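Local structure of purine catabolism protein pucG (Bacillus subtilis, 3ISL) at residues 217-222 with 249-254; 336-341 with 360-365; 50-55 with 275-280. The protein catalyses the pyridoxal-phosphate-dependent transfer of an amino group from (S)-ureidoglycine to glyoxylate, giving oxalurate and glycine in purine catabolism. One frame throughout, in Å; residues are numbered along the deposited sequence.

Overall arrangement
Contact 3 is wholly buried and contact 2 nearly so, whereas contact 1 is only partly buried. None of the three shares a helix or strand with another. Contact 3 joins two long helices, contact 2 lays a helix on a two-stranded antiparallel sheet, and contact 1 sets the end of one helix against the start of another. Contacts 1 and 2 lie on opposite sides of the chain's centre, their centres 42 Å apart. In each, mostly apolar groups do the touching, while polar ends look elsewhere: contacts 1 and 3 reach the second subunit through charged groups, but contact 2 keeps its salt bridges within one helix.

Contact 1 of 3, residues 217-222 with 249-254; sequences DVIAAR and FDLSQL
Ile219, on the last turn of helix 213-220, meets Leu251 and Ser252, the first two residues of helix 251-257, through its two branches. The contact is largely apolar. At the end of the longer branch, Ile219 CD1 lies 3.7 Å from Leu251 CB and also reaches Leu251 CD1, the two side chains running obliquely to each other. The shorter branch serves Ser252: with CG2 anti to the backbone N (CG1 at chi1 -64°), Ile219 CG2 comes within 3.7 Å of Ser252 CB and 3.6 Å of Ser252 N. A beta-branched residue suits this place because it can fill both positions at once, and the small serine lets the backbones approach to 5.9 Å between Ile219 CA and Ser252 CA.

The polar groups work mainly within the second segment and beyond it. Asp250 is the N-cap of helix 251-257, a role for which its short carboxylate is well fitted: OD2 takes a weak capping bond from Ser252 N, at 3.1 Å. Its other oxygen, OD1, accepts from Gln253 NE2 at 2.8 Å, the donor standing above the carboxylate plane, and also forms a salt bridge with Arg107 of the second subunit; Gln253 NE2 also donates to Asn247. The helix start is thereby tied to the dimer interface, where Phe249 stacks on Phe249 of the second subunit. Arg222 contributes little to the contact itself; its guanidinium turns to backbone carbonyls, donating to Ile83 O through NH1 and to Arg242 O through NE.

Beneath the pair runs the edge of the large mixed sheet. Leu251 rests on Tyr65 and Ile67 of strand 63-68 and on Ile209 and Tyr211 of strand 206-211, while Ile219 shares Tyr211 and leans on Ser81 of helix 71-82.

Contact 2 of 3, residues 336-341 with 360-365; sequences ESVRDM and KIWRIG
Val338 packs on the indole of Trp362, fastening helix 335-346 to the antiparallel strands 324-328 and 361-365, a small alpha/beta layer in the C-terminal part of this fold-type I aminotransferase. With CG1 anti to the backbone N (chi1 165°), the valine lays CG1 3.7 Å from Trp362 CZ2, and its CB is equally close to that carbon. The two side chains cross at about a right angle, and the valine methyl meets the ring system obliquely. Trp362 has CG anti to its own carbonyl carbon (chi1 -58°), and its broad, rigid indole suits a strand residue that has to reach the helix. Trp362 NE1 donates to Gly335 O at the start of the helix, so the indole is held by a bond as well as by packing. Val338 also touches Val386 and Leu387 of helix 373-389.

Arg339 bends away from the strand to Glu336, one turn earlier, whose OE1 accepts from Ser352. Asp340 OD2 lies over one face of the guanidinium as a long ion pair, by charge alone. NE and NH2 both grip a single oxygen, Glu336 OE2, which lies in the guanidinium plane, 2.6 Å from Arg339 NH2.

Contact 3 of 3, residues 50-55 with 275-280; sequences MEMLRE and ALREGV
Arg277 NH1 donates to two oxygens: to Glu278 OE2 at 2.8 Å, with an N-H...O angle of 155°, and to the carbonyl oxygen of Arg5 of the second subunit. The carboxylate oxygen sits at the guanidinium edge, in its plane, and is met on its syn side, though the donor is tilted out of the carboxylate plane. NH2 forms a salt bridge with Glu48, one turn before Met52 on helix 40-56. By contrast, the contact buries Arg277 NE without any partner in the model. A leucine in place of Arg277 is likely to leave Glu48 and Glu278 without this positive partner and the Arg5 carbonyl of the second subunit without its donor.

The Met52 methyl lies against the backbone carbonyl and the CG of Arg277. The thioether chain runs out nearly straight and then bends at its last torsion (chi3 -56°), so that Met52 CE is 3.4 Å from Arg277 O and 3.9 Å from Arg277 CG. A flexible, unbranched methionine suits this reach between two helices.

These are helices 40-56 and 270-286, which join regions far apart in the sequence of the class-V aminotransferase fold; the axes of segments 50-55 and 275-280 approach to 10.0 Å and cross at 41°. Val280 fills the space between them with both branches, its CG1 lying 3.9 Å from Met52 CB and its CG2 4.0 Å from Leu53 CD2. Compact and branched, it can serve two partners without forcing the helices apart. Leu53 also reaches Ala64 and Pro66 on strand 63-68, and Leu276 touches the same proline.

Contact 1 of 3, residues 217-222 with 249-254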
ATOM      1  N   ASP A 217      12.748 -10.650  19.050  1.00 27.52           N
ATOM      2  CA  ASP A 217      14.200 -10.730  19.366  1.00 27.47           C
ATOM      3  C   ASP A 217      15.114 -10.976  18.138  1.00 27.93           C
ATOM      4  O   ASP A 217      16.224 -10.440  18.087  1.00 27.60           O
ATOM      5  CB  ASP A 217      14.464 -11.772  20.458  1.00 27.99           C
ATOM      6  CG  ASP A 217      13.788 -11.402  21.767  1.00 28.42           C
ATOM      7  OD1 ASP A 217      13.690 -12.254  22.629  1.00 31.46           O
ATOM      8  OD2 ASP A 217      13.290 -10.259  21.892  1.00 33.10           O
ATOM      9  N   VAL A 218      14.679 -11.794  17.178  1.00 26.40           N
ATOM     10  CA  VAL A 218      15.451 -11.993  15.950  1.00 26.52           C
ATOM     11  C   VAL A 218      15.498 -10.678  15.143  1.00 27.95           C
ATOM     12  O   VAL A 218      16.515 -10.360  14.571  1.00 28.44           O
ATOM     13  CB  VAL A 218      14.839 -13.115  15.086  1.00 26.60           C
ATOM     14  CG1 VAL A 218      15.421 -13.088  13.656  1.00 28.04           C
ATOM     15  CG2 VAL A 218      15.018 -14.463  15.741  1.00 25.15           C
ATOM     16  N   ILE A 219      14.403  -9.903  15.143  1.00 28.04           N
ATOM     17  CA  ILE A 219      14.341  -8.645  14.419  1.00 27.98           C
ATOM     18  C   ILE A 219      15.260  -7.637  15.129  1.00 29.46           C
ATOM     19  O   ILE A 219      15.993  -6.889  14.497  1.00 29.23           O
ATOM     20  CB  ILE A 219      12.896  -8.143  14.399  1.00 27.88           C
ATOM     21  CG1 ILE A 219      11.976  -9.106  13.616  1.00 26.08           C
ATOM     22  CG2 ILE A 219      12.828  -6.752  13.849  1.00 27.46           C
ATOM     23  CD1 ILE A 219      10.573  -8.577  13.443  1.00 25.64           C
ATOM     24  N   ALA A 220      15.236  -7.639  16.455  1.00 30.39           N
ATOM     25  CA  ALA A 220      16.084  -6.724  17.200  1.00 31.39           C
ATOM     26  C   ALA A 220      17.551  -7.005  16.929  1.00 32.23           C
ATOM     27  O   ALA A 220      18.349  -6.060  16.853  1.00 33.18           O
ATOM     28  CB  ALA A 220      15.786  -6.800  18.687  1.00 31.01           C
ATOM     29  N   ALA A 221      17.932  -8.276  16.781  1.00 33.16           N
ATOM     30  CA  ALA A 221      19.360  -8.591  16.514  1.00 34.71           C
ATOM     31  C   ALA A 221      19.867  -7.999  15.171  1.00 36.21           C
ATOM     32  O   ALA A 221      21.045  -8.158  14.816  1.00 37.18           O
ATOM     33  CB  ALA A 221      19.631 -10.080  16.612  1.00 33.41           C
ATOM     34  N   ARG A 222      18.989  -7.265  14.468  1.00 36.76           N
ATOM     35  CA  ARG A 222      19.275  -6.709  13.136  1.00 37.13           C
ATOM     36  C   ARG A 222      18.978  -5.178  12.883  1.00 36.29           C
ATOM     37  O   ARG A 222      18.199  -4.512  13.582  1.00 35.28           O
ATOM     38  CB  ARG A 222      18.549  -7.531  12.065  1.00 36.73           C
ATOM     39  CG  ARG A 222      18.832  -9.043  12.031  1.00 39.05           C
ATOM     40  CD  ARG A 222      17.961  -9.702  10.887  1.00 39.04           C
ATOM     41  NE  ARG A 222      18.496  -9.330   9.577  1.00 36.95           N
ATOM     42  CZ  ARG A 222      18.074  -9.763   8.393  1.00 37.75           C
ATOM     43  NH1 ARG A 222      17.057 -10.618   8.293  1.00 34.57           N
ATOM     44  NH2 ARG A 222      18.687  -9.315   7.289  1.00 38.26           N
ATOM     45  N   PHE A 249      10.077  -2.591   4.163  1.00 39.66           N
ATOM     46  CA  PHE A 249       9.639  -3.792   4.929  1.00 39.56           C
ATOM     47  C   PHE A 249      10.453  -4.088   6.215  1.00 39.54           C
ATOM     48  O   PHE A 249      10.415  -5.208   6.735  1.00 39.54           O
ATOM     49  CB  PHE A 249       9.583  -5.026   3.990  1.00 40.39           C
ATOM     50  CG  PHE A 249       8.630  -4.868   2.805  1.00 40.01           C
ATOM     51  CD1 PHE A 249       7.368  -4.257   2.963  1.00 39.73           C
ATOM     52  CD2 PHE A 249       9.003  -5.320   1.543  1.00 41.80           C
ATOM     53  CE1 PHE A 249       6.493  -4.097   1.872  1.00 39.97           C
ATOM     54  CE2 PHE A 249       8.136  -5.173   0.437  1.00 41.92           C
ATOM     55  CZ  PHE A 249       6.890  -4.541   0.604  1.00 41.22           C
ATOM     56  N   ASP A 250      11.196  -3.083   6.723  1.00 39.73           N
ATOM     57  CA  ASP A 250      12.039  -3.251   7.931  1.00 39.31           C
ATOM     58  C   ASP A 250      11.164  -3.211   9.229  1.00 39.59           C
ATOM     59  O   ASP A 250      10.873  -2.117   9.760  1.00 39.53           O
ATOM     60  CB  ASP A 250      13.170  -2.191   7.956  1.00 38.98           C
ATOM     61  CG  ASP A 250      14.210  -2.420   9.113  1.00 40.41           C
ATOM     62  OD1 ASP A 250      15.313  -1.778   9.059  1.00 32.95           O
ATOM     63  OD2 ASP A 250      13.930  -3.251  10.046  1.00 36.22           O
ATOM     64  N   LEU A 251      10.725  -4.380   9.713  1.00 38.58           N
ATOM     65  CA  LEU A 251       9.805  -4.440  10.886  1.00 39.35           C
ATOM     66  C   LEU A 251      10.386  -3.793  12.150  1.00 39.12           C
ATOM     67  O   LEU A 251       9.657  -3.398  13.044  1.00 38.81           O
ATOM     68  CB  LEU A 251       9.350  -5.896  11.193  1.00 37.85           C
ATOM     69  CG  LEU A 251       8.600  -6.620  10.078  1.00 38.43           C
ATOM     70  CD1 LEU A 251       8.073  -7.945  10.572  1.00 37.34           C
ATOM     71  CD2 LEU A 251       7.444  -5.795   9.453  1.00 40.04           C
ATOM     72  N   SER A 252      11.719  -3.742  12.216  1.00 40.12           N
ATOM     73  CA  SER A 252      12.468  -3.113  13.318  1.00 41.33           C
ATOM     74  C   SER A 252      12.262  -1.595  13.374  1.00 42.23           C
ATOM     75  O   SER A 252      12.285  -1.008  14.460  1.00 43.14           O
ATOM     76  CB  SER A 252      13.968  -3.350  13.160  1.00 40.73           C
ATOM     77  OG  SER A 252      14.596  -2.914  14.321  1.00 42.49           O
ATOM     78  N   GLN A 253      12.129  -0.980  12.195  1.00 42.23           N
ATOM     79  CA  GLN A 253      11.746   0.416  12.079  1.00 43.47           C
ATOM     80  C   GLN A 253      10.239   0.535  12.194  1.00 43.85           C
ATOM     81  O   GLN A 253       9.758   1.483  12.828  1.00 44.69           O
ATOM     82  CB  GLN A 253      12.215   1.015  10.755  1.00 43.07           C
ATOM     83  CG  GLN A 253      13.736   0.922  10.577  1.00 42.49           C
ATOM     84  CD  GLN A 253      14.194   1.641   9.346  1.00 43.06           C
ATOM     85  OE1 GLN A 253      14.229   2.881   9.318  1.00 45.30           O
ATOM     86  NE2 GLN A 253      14.593   0.878   8.320  1.00 40.16           N
ATOM     87  N   LEU A 254       9.501  -0.414  11.599  1.00 43.66           N
ATOM     88  CA  LEU A 254       8.024  -0.413  11.706  1.00 43.19           C
ATOM     89  C   LEU A 254       7.508  -0.584  13.161  1.00 43.58           C
ATOM     90  O   LEU A 254       6.431  -0.052  13.509  1.00 43.87           O
ATOM     91  CB  LEU A 254       7.390  -1.400  10.733  1.00 42.77           C
ATOM     92  CG  LEU A 254       7.416  -0.723   9.359  1.00 43.85           C
ATOM     93  CD1 LEU A 254       7.292  -1.692   8.209  1.00 42.95           C
ATOM     94  CD2 LEU A 254       6.324   0.364   9.309  1.00 41.81           C
TER

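Contact 2 of 3, residues 336-341 with 360-365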
ATOM      1  N   GLU A 336     -14.088 -20.577 -19.370  1.00 28.19           N
ATOM      2  CA  GLU A 336     -13.856 -19.151 -19.498  1.00 29.26           C
ATOM      3  C   GLU A 336     -15.108 -18.464 -20.076  1.00 28.36           C
ATOM      4  O   GLU A 336     -15.407 -17.333 -19.713  1.00 25.93           O
ATOM      5  CB  GLU A 336     -12.610 -18.891 -20.363  1.00 30.74           C
ATOM      6  CG  GLU A 336     -11.798 -17.619 -19.974  1.00 37.13           C
ATOM      7  CD  GLU A 336     -11.434 -17.545 -18.451  1.00 42.73           C
ATOM      8  OE1 GLU A 336     -11.260 -18.613 -17.815  1.00 42.45           O
ATOM      9  OE2 GLU A 336     -11.329 -16.409 -17.903  1.00 46.39           O
ATOM     10  N   SER A 337     -15.810 -19.161 -20.983  1.00 26.81           N
ATOM     11  CA  SER A 337     -16.967 -18.583 -21.670  1.00 26.94           C
ATOM     12  C   SER A 337     -18.035 -18.416 -20.619  1.00 26.63           C
ATOM     13  O   SER A 337     -18.715 -17.375 -20.606  1.00 25.89           O
ATOM     14  CB  SER A 337     -17.471 -19.490 -22.795  1.00 27.27           C
ATOM     15  OG  SER A 337     -18.757 -19.110 -23.264  1.00 26.76           O
ATOM     16  N   VAL A 338     -18.168 -19.432 -19.746  1.00 24.62           N
ATOM     17  CA  VAL A 338     -19.127 -19.384 -18.628  1.00 23.44           C
ATOM     18  C   VAL A 338     -18.859 -18.247 -17.677  1.00 25.56           C
ATOM     19  O   VAL A 338     -19.783 -17.555 -17.296  1.00 26.55           O
ATOM     20  CB  VAL A 338     -19.231 -20.696 -17.858  1.00 23.00           C
ATOM     21  CG1 VAL A 338     -19.955 -20.430 -16.528  1.00 18.57           C
ATOM     22  CG2 VAL A 338     -19.982 -21.796 -18.757  1.00 15.46           C
ATOM     23  N   ARG A 339     -17.592 -18.026 -17.343  1.00 26.56           N
ATOM     24  CA  ARG A 339     -17.204 -16.966 -16.416  1.00 28.02           C
ATOM     25  C   ARG A 339     -17.454 -15.562 -17.003  1.00 27.26           C
ATOM     26  O   ARG A 339     -17.969 -14.642 -16.296  1.00 26.73           O
ATOM     27  CB  ARG A 339     -15.761 -17.163 -15.935  1.00 27.42           C
ATOM     28  CG  ARG A 339     -15.179 -15.947 -15.223  1.00 32.80           C
ATOM     29  CD  ARG A 339     -13.732 -16.198 -14.749  1.00 42.32           C
ATOM     30  NE  ARG A 339     -12.834 -15.696 -15.782  1.00 49.27           N
ATOM     31  CZ  ARG A 339     -12.503 -14.412 -15.904  1.00 53.54           C
ATOM     32  NH1 ARG A 339     -12.958 -13.523 -15.009  1.00 52.86           N
ATOM     33  NH2 ARG A 339     -11.714 -14.025 -16.915  1.00 53.99           N
ATOM     34  N   ASP A 340     -17.057 -15.389 -18.261  1.00 26.91           N
ATOM     35  CA  ASP A 340     -17.262 -14.129 -18.980  1.00 27.46           C
ATOM     36  C   ASP A 340     -18.765 -13.777 -19.077  1.00 26.41           C
ATOM     37  O   ASP A 340     -19.128 -12.621 -18.891  1.00 25.95           O
ATOM     38  CB  ASP A 340     -16.641 -14.194 -20.423  1.00 28.19           C
ATOM     39  CG  ASP A 340     -15.090 -14.261 -20.403  1.00 32.12           C
ATOM     40  OD1 ASP A 340     -14.493 -14.549 -21.476  1.00 34.31           O
ATOM     41  OD2 ASP A 340     -14.474 -14.011 -19.313  1.00 33.44           O
ATOM     42  N   MET A 341     -19.613 -14.759 -19.382  1.00 25.20           N
ATOM     43  CA  MET A 341     -21.063 -14.516 -19.527  1.00 25.59           C
ATOM     44  C   MET A 341     -21.758 -14.163 -18.197  1.00 25.39           C
ATOM     45  O   MET A 341     -22.658 -13.299 -18.142  1.00 24.69           O
ATOM     46  CB  MET A 341     -21.785 -15.694 -20.233  1.00 25.94           C
ATOM     47  CG  MET A 341     -23.258 -15.372 -20.551  1.00 27.24           C
ATOM     48  SD  MET A 341     -24.162 -16.805 -21.238  1.00 33.98           S
ATOM     49  CE  MET A 341     -23.461 -16.809 -22.904  1.00 31.83           C
ATOM     50  N   LYS A 360     -10.027 -26.724 -15.238  1.00 30.04           N
ATOM     51  CA  LYS A 360     -10.634 -27.836 -14.483  1.00 28.60           C
ATOM     52  C   LYS A 360     -11.723 -27.366 -13.544  1.00 27.07           C
ATOM     53  O   LYS A 360     -12.656 -28.094 -13.280  1.00 25.70           O
ATOM     54  CB  LYS A 360      -9.575 -28.604 -13.671  1.00 28.00           C
ATOM     55  CG  LYS A 360      -8.628 -29.451 -14.550  1.00 33.75           C
ATOM     56  CD  LYS A 360      -7.321 -29.768 -13.820  1.00 38.78           C
ATOM     57  CE  LYS A 360      -7.578 -30.599 -12.533  1.00 42.86           C
ATOM     58  NZ  LYS A 360      -7.334 -32.077 -12.653  1.00 43.90           N
ATOM     59  N   ILE A 361     -11.564 -26.163 -12.988  1.00 25.18           N
ATOM     60  CA  ILE A 361     -12.437 -25.735 -11.900  1.00 25.05           C
ATOM     61  C   ILE A 361     -12.801 -24.284 -11.993  1.00 24.31           C
ATOM     62  O   ILE A 361     -12.015 -23.458 -12.476  1.00 23.04           O
ATOM     63  CB  ILE A 361     -11.817 -25.967 -10.453  1.00 24.46           C
ATOM     64  CG1 ILE A 361     -10.381 -25.428 -10.325  1.00 24.01           C
ATOM     65  CG2 ILE A 361     -11.932 -27.401 -10.014  1.00 23.14           C
ATOM     66  CD1 ILE A 361      -9.898 -25.211  -8.826  1.00 23.30           C
ATOM     67  N   TRP A 362     -13.990 -23.961 -11.515  1.00 24.29           N
ATOM     68  CA  TRP A 362     -14.245 -22.558 -11.103  1.00 23.70           C
ATOM     69  C   TRP A 362     -14.097 -22.533  -9.630  1.00 24.36           C
ATOM     70  O   TRP A 362     -14.337 -23.542  -9.007  1.00 24.78           O
ATOM     71  CB  TRP A 362     -15.650 -22.070 -11.420  1.00 21.90           C
ATOM     72  CG  TRP A 362     -16.047 -22.124 -12.863  1.00 22.46           C
ATOM     73  CD1 TRP A 362     -15.677 -21.254 -13.889  1.00 20.77           C
ATOM     74  CD2 TRP A 362     -16.976 -23.059 -13.438  1.00 20.83           C
ATOM     75  NE1 TRP A 362     -16.329 -21.631 -15.083  1.00 21.97           N
ATOM     76  CE2 TRP A 362     -17.121 -22.728 -14.827  1.00 21.91           C
ATOM     77  CE3 TRP A 362     -17.679 -24.161 -12.921  1.00 22.55           C
ATOM     78  CZ2 TRP A 362     -17.955 -23.490 -15.713  1.00 21.56           C
ATOM     79  CZ3 TRP A 362     -18.511 -24.915 -13.791  1.00 18.49           C
ATOM     80  CH2 TRP A 362     -18.619 -24.583 -15.183  1.00 21.41           C
ATOM     81  N   ARG A 363     -13.726 -21.375  -9.068  1.00 25.06           N
ATOM     82  CA  ARG A 363     -13.666 -21.227  -7.626  1.00 25.60           C
ATOM     83  C   ARG A 363     -14.679 -20.183  -7.170  1.00 24.36           C
ATOM     84  O   ARG A 363     -14.626 -19.030  -7.575  1.00 23.40           O
ATOM     85  CB  ARG A 363     -12.245 -20.863  -7.164  1.00 25.18           C
ATOM     86  CG  ARG A 363     -11.220 -21.910  -7.531  1.00 28.05           C
ATOM     87  CD  ARG A 363      -9.830 -21.461  -7.163  1.00 29.79           C
ATOM     88  NE  ARG A 363      -9.364 -20.461  -8.094  1.00 31.36           N
ATOM     89  CZ  ARG A 363      -8.660 -19.389  -7.748  1.00 30.33           C
ATOM     90  NH1 ARG A 363      -8.307 -19.173  -6.497  1.00 28.08           N
ATOM     91  NH2 ARG A 363      -8.287 -18.542  -8.682  1.00 29.43           N
ATOM     92  N   ILE A 364     -15.601 -20.581  -6.297  1.00 23.85           N
ATOM     93  CA  ILE A 364     -16.607 -19.625  -5.866  1.00 23.45           C
ATOM     94  C   ILE A 364     -16.238 -19.312  -4.404  1.00 24.55           C
ATOM     95  O   ILE A 364     -16.209 -20.224  -3.585  1.00 24.40           O
ATOM     96  CB  ILE A 364     -18.005 -20.150  -5.981  1.00 23.17           C
ATOM     97  CG1 ILE A 364     -18.270 -20.657  -7.427  1.00 24.05           C
ATOM     98  CG2 ILE A 364     -19.071 -19.089  -5.445  1.00 20.37           C
ATOM     99  CD1 ILE A 364     -19.680 -21.216  -7.692  1.00 23.19           C
ATOM    100  N   GLY A 365     -15.936 -18.033  -4.134  1.00 22.63           N
ATOM    101  CA  GLY A 365     -15.583 -17.528  -2.791  1.00 23.56           C
ATOM    102  C   GLY A 365     -16.873 -17.183  -2.064  1.00 23.83           C
ATOM    103  O   GLY A 365     -17.863 -16.757  -2.719  1.00 25.70           O
TER

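Contact 3 of 3, residues 50-55 with 275-280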
ATOM      1  N   MET A  50      -4.546  -1.796  16.816  1.00 20.87           N
ATOM      2  CA  MET A  50      -3.632  -2.826  17.306  1.00 20.68           C
ATOM      3  C   MET A  50      -4.320  -3.727  18.360  1.00 21.31           C
ATOM      4  O   MET A  50      -4.212  -4.947  18.271  1.00 22.12           O
ATOM      5  CB  MET A  50      -2.304  -2.233  17.849  1.00 21.65           C
ATOM      6  CG  MET A  50      -1.387  -1.352  16.887  1.00 20.75           C
ATOM      7  SD  MET A  50       0.016  -0.939  17.906  1.00 24.63           S
ATOM      8  CE  MET A  50       0.736   0.537  17.210  1.00 35.06           C
ATOM      9  N   GLU A  51      -5.077  -3.169  19.321  1.00 22.11           N
ATOM     10  CA  GLU A  51      -5.853  -3.997  20.240  1.00 23.70           C
ATOM     11  C   GLU A  51      -6.831  -4.918  19.507  1.00 22.28           C
ATOM     12  O   GLU A  51      -7.093  -6.013  19.923  1.00 23.10           O
ATOM     13  CB  GLU A  51      -6.673  -3.147  21.248  1.00 25.12           C
ATOM     14  CG  GLU A  51      -5.825  -2.437  22.364  1.00 33.43           C
ATOM     15  CD  GLU A  51      -5.270  -3.399  23.514  1.00 44.24           C
ATOM     16  OE1 GLU A  51      -5.128  -4.691  23.364  1.00 43.23           O
ATOM     17  OE2 GLU A  51      -4.969  -2.817  24.606  1.00 46.18           O
ATOM     18  N   MET A  52      -7.491  -4.407  18.491  1.00 22.37           N
ATOM     19  CA  MET A  52      -8.510  -5.191  17.800  1.00 21.94           C
ATOM     20  C   MET A  52      -7.841  -6.304  17.000  1.00 19.91           C
ATOM     21  O   MET A  52      -8.388  -7.416  16.866  1.00 17.48           O
ATOM     22  CB  MET A  52      -9.373  -4.279  16.876  1.00 21.66           C
ATOM     23  CG  MET A  52     -10.461  -3.522  17.678  1.00 24.80           C
ATOM     24  SD  MET A  52     -11.692  -2.667  16.607  1.00 27.77           S
ATOM     25  CE  MET A  52     -10.687  -1.627  15.574  1.00 19.99           C
ATOM     26  N   LEU A  53      -6.662  -6.000  16.446  1.00 19.33           N
ATOM     27  CA  LEU A  53      -5.899  -7.032  15.706  1.00 20.20           C
ATOM     28  C   LEU A  53      -5.436  -8.144  16.663  1.00 21.24           C
ATOM     29  O   LEU A  53      -5.444  -9.303  16.295  1.00 20.10           O
ATOM     30  CB  LEU A  53      -4.688  -6.478  14.937  1.00 20.55           C
ATOM     31  CG  LEU A  53      -5.094  -5.525  13.796  1.00 22.91           C
ATOM     32  CD1 LEU A  53      -3.813  -5.026  13.111  1.00 19.92           C
ATOM     33  CD2 LEU A  53      -6.012  -6.220  12.782  1.00 19.98           C
ATOM     34  N   ARG A  54      -5.112  -7.798  17.910  1.00 20.55           N
ATOM     35  CA  ARG A  54      -4.813  -8.862  18.914  1.00 21.52           C
ATOM     36  C   ARG A  54      -5.976  -9.840  19.027  1.00 22.21           C
ATOM     37  O   ARG A  54      -5.763 -11.056  18.976  1.00 22.45           O
ATOM     38  CB  ARG A  54      -4.446  -8.254  20.272  1.00 22.14           C
ATOM     39  CG  ARG A  54      -3.202  -7.323  20.215  1.00 22.51           C
ATOM     40  CD  ARG A  54      -2.732  -6.829  21.618  1.00 24.69           C
ATOM     41  NE  ARG A  54      -1.544  -6.049  21.369  1.00 23.26           N
ATOM     42  CZ  ARG A  54      -1.510  -4.723  21.348  1.00 27.31           C
ATOM     43  NH1 ARG A  54      -2.585  -4.017  21.637  1.00 26.99           N
ATOM     44  NH2 ARG A  54      -0.400  -4.089  21.033  1.00 26.17           N
ATOM     45  N   GLU A  55      -7.214  -9.325  19.082  1.00 21.73           N
ATOM     46  CA  GLU A  55      -8.402 -10.169  19.207  1.00 22.25           C
ATOM     47  C   GLU A  55      -8.681 -10.973  17.956  1.00 21.51           C
ATOM     48  O   GLU A  55      -9.016 -12.152  18.069  1.00 20.99           O
ATOM     49  CB  GLU A  55      -9.695  -9.367  19.527  1.00 21.97           C
ATOM     50  CG  GLU A  55      -9.746  -8.819  20.882  1.00 27.66           C
ATOM     51  CD  GLU A  55     -11.097  -8.168  21.148  1.00 34.43           C
ATOM     52  OE1 GLU A  55     -11.041  -6.985  21.499  1.00 36.80           O
ATOM     53  OE2 GLU A  55     -12.195  -8.810  20.972  1.00 33.41           O
ATOM     54  N   ALA A 275     -10.425   2.397   7.121  1.00 15.31           N
ATOM     55  CA  ALA A 275     -11.146   1.261   6.572  1.00 15.49           C
ATOM     56  C   ALA A 275     -10.825  -0.022   7.347  1.00 14.71           C
ATOM     57  O   ALA A 275     -11.712  -0.738   7.702  1.00 15.57           O
ATOM     58  CB  ALA A 275     -10.911   1.119   5.059  1.00 12.54           C
ATOM     59  N   LEU A 276      -9.572  -0.253   7.681  1.00 15.09           N
ATOM     60  CA  LEU A 276      -9.195  -1.416   8.476  1.00 14.50           C
ATOM     61  C   LEU A 276      -9.821  -1.386   9.883  1.00 14.64           C
ATOM     62  O   LEU A 276     -10.421  -2.375  10.355  1.00 16.04           O
ATOM     63  CB  LEU A 276      -7.633  -1.477   8.595  1.00 12.23           C
ATOM     64  CG  LEU A 276      -7.115  -2.655   9.373  1.00 13.38           C
ATOM     65  CD1 LEU A 276      -7.587  -4.071   8.746  1.00 11.33           C
ATOM     66  CD2 LEU A 276      -5.618  -2.589   9.458  1.00 14.20           C
ATOM     67  N   ARG A 277      -9.620  -0.272  10.570  1.00 15.89           N
ATOM     68  CA  ARG A 277     -10.286  -0.034  11.851  1.00 17.12           C
ATOM     69  C   ARG A 277     -11.774  -0.396  11.806  1.00 16.73           C
ATOM     70  O   ARG A 277     -12.261  -1.241  12.596  1.00 15.79           O
ATOM     71  CB  ARG A 277     -10.052   1.432  12.234  1.00 17.48           C
ATOM     72  CG  ARG A 277     -10.281   1.832  13.763  1.00 19.79           C
ATOM     73  CD  ARG A 277     -11.720   2.173  14.017  1.00 22.78           C
ATOM     74  NE  ARG A 277     -11.891   2.690  15.376  1.00 22.53           N
ATOM     75  CZ  ARG A 277     -13.055   2.924  15.970  1.00 22.45           C
ATOM     76  NH1 ARG A 277     -14.192   2.746  15.288  1.00 23.24           N
ATOM     77  NH2 ARG A 277     -13.075   3.383  17.240  1.00 17.89           N
ATOM     78  N   GLU A 278     -12.514   0.183  10.848  1.00 16.81           N
ATOM     79  CA  GLU A 278     -13.934  -0.140  10.783  1.00 17.76           C
ATOM     80  C   GLU A 278     -14.200  -1.591  10.415  1.00 16.14           C
ATOM     81  O   GLU A 278     -15.101  -2.180  10.971  1.00 16.72           O
ATOM     82  CB  GLU A 278     -14.730   0.805   9.885  1.00 17.35           C
ATOM     83  CG  GLU A 278     -14.694   2.236  10.319  1.00 22.02           C
ATOM     84  CD  GLU A 278     -15.401   2.502  11.676  1.00 25.51           C
ATOM     85  OE1 GLU A 278     -16.452   3.183  11.720  1.00 26.07           O
ATOM     86  OE2 GLU A 278     -14.867   2.066  12.702  1.00 26.64           O
ATOM     87  N   GLY A 279     -13.433  -2.151   9.482  1.00 15.81           N
ATOM     88  CA  GLY A 279     -13.621  -3.559   9.077  1.00 16.23           C
ATOM     89  C   GLY A 279     -13.383  -4.567  10.200  1.00 16.45           C
ATOM     90  O   GLY A 279     -14.202  -5.456  10.420  1.00 15.97           O
ATOM     91  N   VAL A 280     -12.296  -4.382  10.963  1.00 15.82           N
ATOM     92  CA  VAL A 280     -12.080  -5.222  12.124  1.00 16.73           C
ATOM     93  C   VAL A 280     -13.126  -4.926  13.215  1.00 17.03           C
ATOM     94  O   VAL A 280     -13.618  -5.830  13.903  1.00 15.58           O
ATOM     95  CB  VAL A 280     -10.670  -5.046  12.697  1.00 16.29           C
ATOM     96  CG1 VAL A 280     -10.415  -6.134  13.660  1.00 17.30           C
ATOM     97  CG2 VAL A 280      -9.694  -5.201  11.518  1.00 17.71           C
TER